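Local coordinates for penicillin-binding protein (Bacillus halodurans, PDB 3TG9) that probably reacts with penicillins through an active-site serine, as do other members of the beta-lactamase and penicillin-binding protein family, at residues Lys15-Leu21 against Val310-Gln316. Residues are numbered along the deposited sequence; the frame is centred on the assembly and turned at random.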
# COMPACT_ATOMS: atom_id res chain seq x y z
N LYS B 15 -1.65 -1.05 26.79
CA LYS B 15 -1.58 -0.13 25.65
C LYS B 15 -1.81 -0.88 24.34
O LYS B 15 -0.96 -0.83 23.44
CB LYS B 15 -0.22 0.57 25.60
CG LYS B 15 0.29 1.09 26.94
CD LYS B 15 -0.64 2.13 27.53
CE LYS B 15 -0.19 2.53 28.93
NZ LYS B 15 -1.14 3.49 29.56
N LEU B 16 -2.93 -1.58 24.24
CA LEU B 16 -3.20 -2.39 23.06
C LEU B 16 -4.18 -1.71 22.12
O LEU B 16 -5.34 -1.48 22.49
CB LEU B 16 -3.74 -3.78 23.44
CG LEU B 16 -3.93 -4.72 22.24
CD1 LEU B 16 -2.59 -5.14 21.67
CD2 LEU B 16 -4.73 -5.95 22.64
N SER B 17 -3.72 -1.41 20.91
CA SER B 17 -4.60 -0.92 19.86
C SER B 17 -5.23 -2.10 19.13
O SER B 17 -4.54 -2.84 18.41
CB SER B 17 -3.84 -0.03 18.88
OG SER B 17 -4.67 0.33 17.79
N GLY B 18 -6.53 -2.27 19.32
CA GLY B 18 -7.27 -3.31 18.64
C GLY B 18 -8.62 -3.50 19.29
O GLY B 18 -9.18 -2.56 19.85
N THR B 19 -9.14 -4.72 19.21
CA THR B 19 -10.41 -5.09 19.83
C THR B 19 -10.31 -6.45 20.51
O THR B 19 -9.95 -7.45 19.88
CB THR B 19 -11.53 -5.14 18.79
OG1 THR B 19 -11.76 -3.82 18.27
CG2 THR B 19 -12.82 -5.67 19.42
N ALA B 20 -10.62 -6.49 21.81
CA ALA B 20 -10.67 -7.74 22.56
C ALA B 20 -12.12 -8.15 22.85
O ALA B 20 -13.00 -7.30 22.95
CB ALA B 20 -9.88 -7.63 23.85
N LEU B 21 -12.35 -9.45 22.97
CA LEU B 21 -13.68 -9.98 23.28
C LEU B 21 -13.58 -11.15 24.27
O LEU B 21 -12.64 -11.94 24.22
CB LEU B 21 -14.40 -10.41 22.00
CG LEU B 21 -15.72 -11.18 22.09
CD1 LEU B 21 -16.50 -11.04 20.81
CD2 LEU B 21 -15.49 -12.65 22.39
N VAL B 310 -12.32 -16.30 24.02
CA VAL B 310 -11.58 -15.05 24.05
C VAL B 310 -11.06 -14.74 22.64
O VAL B 310 -10.69 -15.64 21.88
CB VAL B 310 -10.41 -15.07 25.07
CG1 VAL B 310 -9.64 -13.75 25.04
CG2 VAL B 310 -10.93 -15.35 26.46
N VAL B 311 -11.11 -13.47 22.26
CA VAL B 311 -10.60 -13.05 20.97
C VAL B 311 -9.83 -11.77 21.20
O VAL B 311 -10.38 -10.82 21.75
CB VAL B 311 -11.73 -12.77 19.96
CG1 VAL B 311 -11.15 -12.37 18.62
CG2 VAL B 311 -12.64 -13.98 19.82
N VAL B 312 -8.56 -11.75 20.84
CA VAL B 312 -7.79 -10.51 20.87
C VAL B 312 -7.25 -10.18 19.49
O VAL B 312 -6.38 -10.87 18.97
CB VAL B 312 -6.65 -10.58 21.91
CG1 VAL B 312 -5.96 -9.24 22.02
CG2 VAL B 312 -7.20 -11.01 23.28
N CYS B 313 -7.81 -9.13 18.88
CA CYS B 313 -7.32 -8.63 17.59
C CYS B 313 -6.55 -7.34 17.81
O CYS B 313 -6.98 -6.49 18.59
CB CYS B 313 -8.49 -8.39 16.64
SG CYS B 313 -9.40 -9.86 16.13
N ALA B 314 -5.41 -7.19 17.16
CA ALA B 314 -4.65 -5.94 17.26
C ALA B 314 -4.01 -5.54 15.94
O ALA B 314 -3.50 -6.39 15.21
CB ALA B 314 -3.60 -6.05 18.34
N ASN B 315 -4.05 -4.24 15.64
CA ASN B 315 -3.37 -3.70 14.46
C ASN B 315 -2.02 -3.10 14.82
O ASN B 315 -1.64 -2.05 14.31
CB ASN B 315 -4.26 -2.72 13.65
CG ASN B 315 -4.51 -1.39 14.37
OD1 ASN B 315 -4.74 -1.35 15.58
ND2 ASN B 315 -4.49 -0.28 13.60
N GLN B 316 -1.32 -3.78 15.72
CA GLN B 316 0.08 -3.49 16.02
C GLN B 316 0.82 -4.82 16.12
O GLN B 316 0.21 -5.89 16.12
CB GLN B 316 0.22 -2.72 17.32
CG GLN B 316 -0.21 -3.50 18.54
CD GLN B 316 -0.12 -2.69 19.83
OE1 GLN B 316 -0.96 -1.84 20.10
NE2 GLN B 316 0.91 -2.97 20.62
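Ser-17 and the side chains of Asn-315 and Gln-316 join the two segments where their strands give way to loop. The Gln-316 amide reaches across through OE1, which accepts Ser-17 N at 2.9 Å in a nearly straight bond (172° at the hydrogen). The donor lies 33° off the amide plane. Gln-316 can span the gap because its chain runs extended beyond CG (chi2 -178°). Ser-17 OG donates to Asn-315 OD1 at 2.8 Å, in the carbonyl plane and on a lone pair. OD1 also accepts Asn-45 ND2, while Asn-315 ND2 is held by the carbonyls of Leu-203 and Phe-36. Ser-17 O takes Asn-315 N.

Leu-16 lies on the side facing helix 320-330. Its CD1 rests on Ala-314 CB at 3.6 Å and its CD2 meets Val-312 CG1 at 3.6 Å, with the Leu-16 and Val-312 side chains crossing at a slant. From Gly-18 on the strands run antiparallel: Gly-18 faces Ala-314 as a non-hydrogen-bonded pair, and Thr-19 with Cys-313 and Leu-21 with Val-311 are hydrogen-bonded pairs with two backbone bonds each. Leu-21 CD2 touches Val-311 CG2 at 4.1 Å on the opposite face, covered by helix 234-245.

This joins strand 18-24 to strand 308-314 within the central antiparallel sheet characteristic of the family. Partners at both OD1 and ND2 probably fix the Asn-315 amide's rotation. The Asn-315 and Gln-316 amides carry polar contacts past the end of strand 308-314.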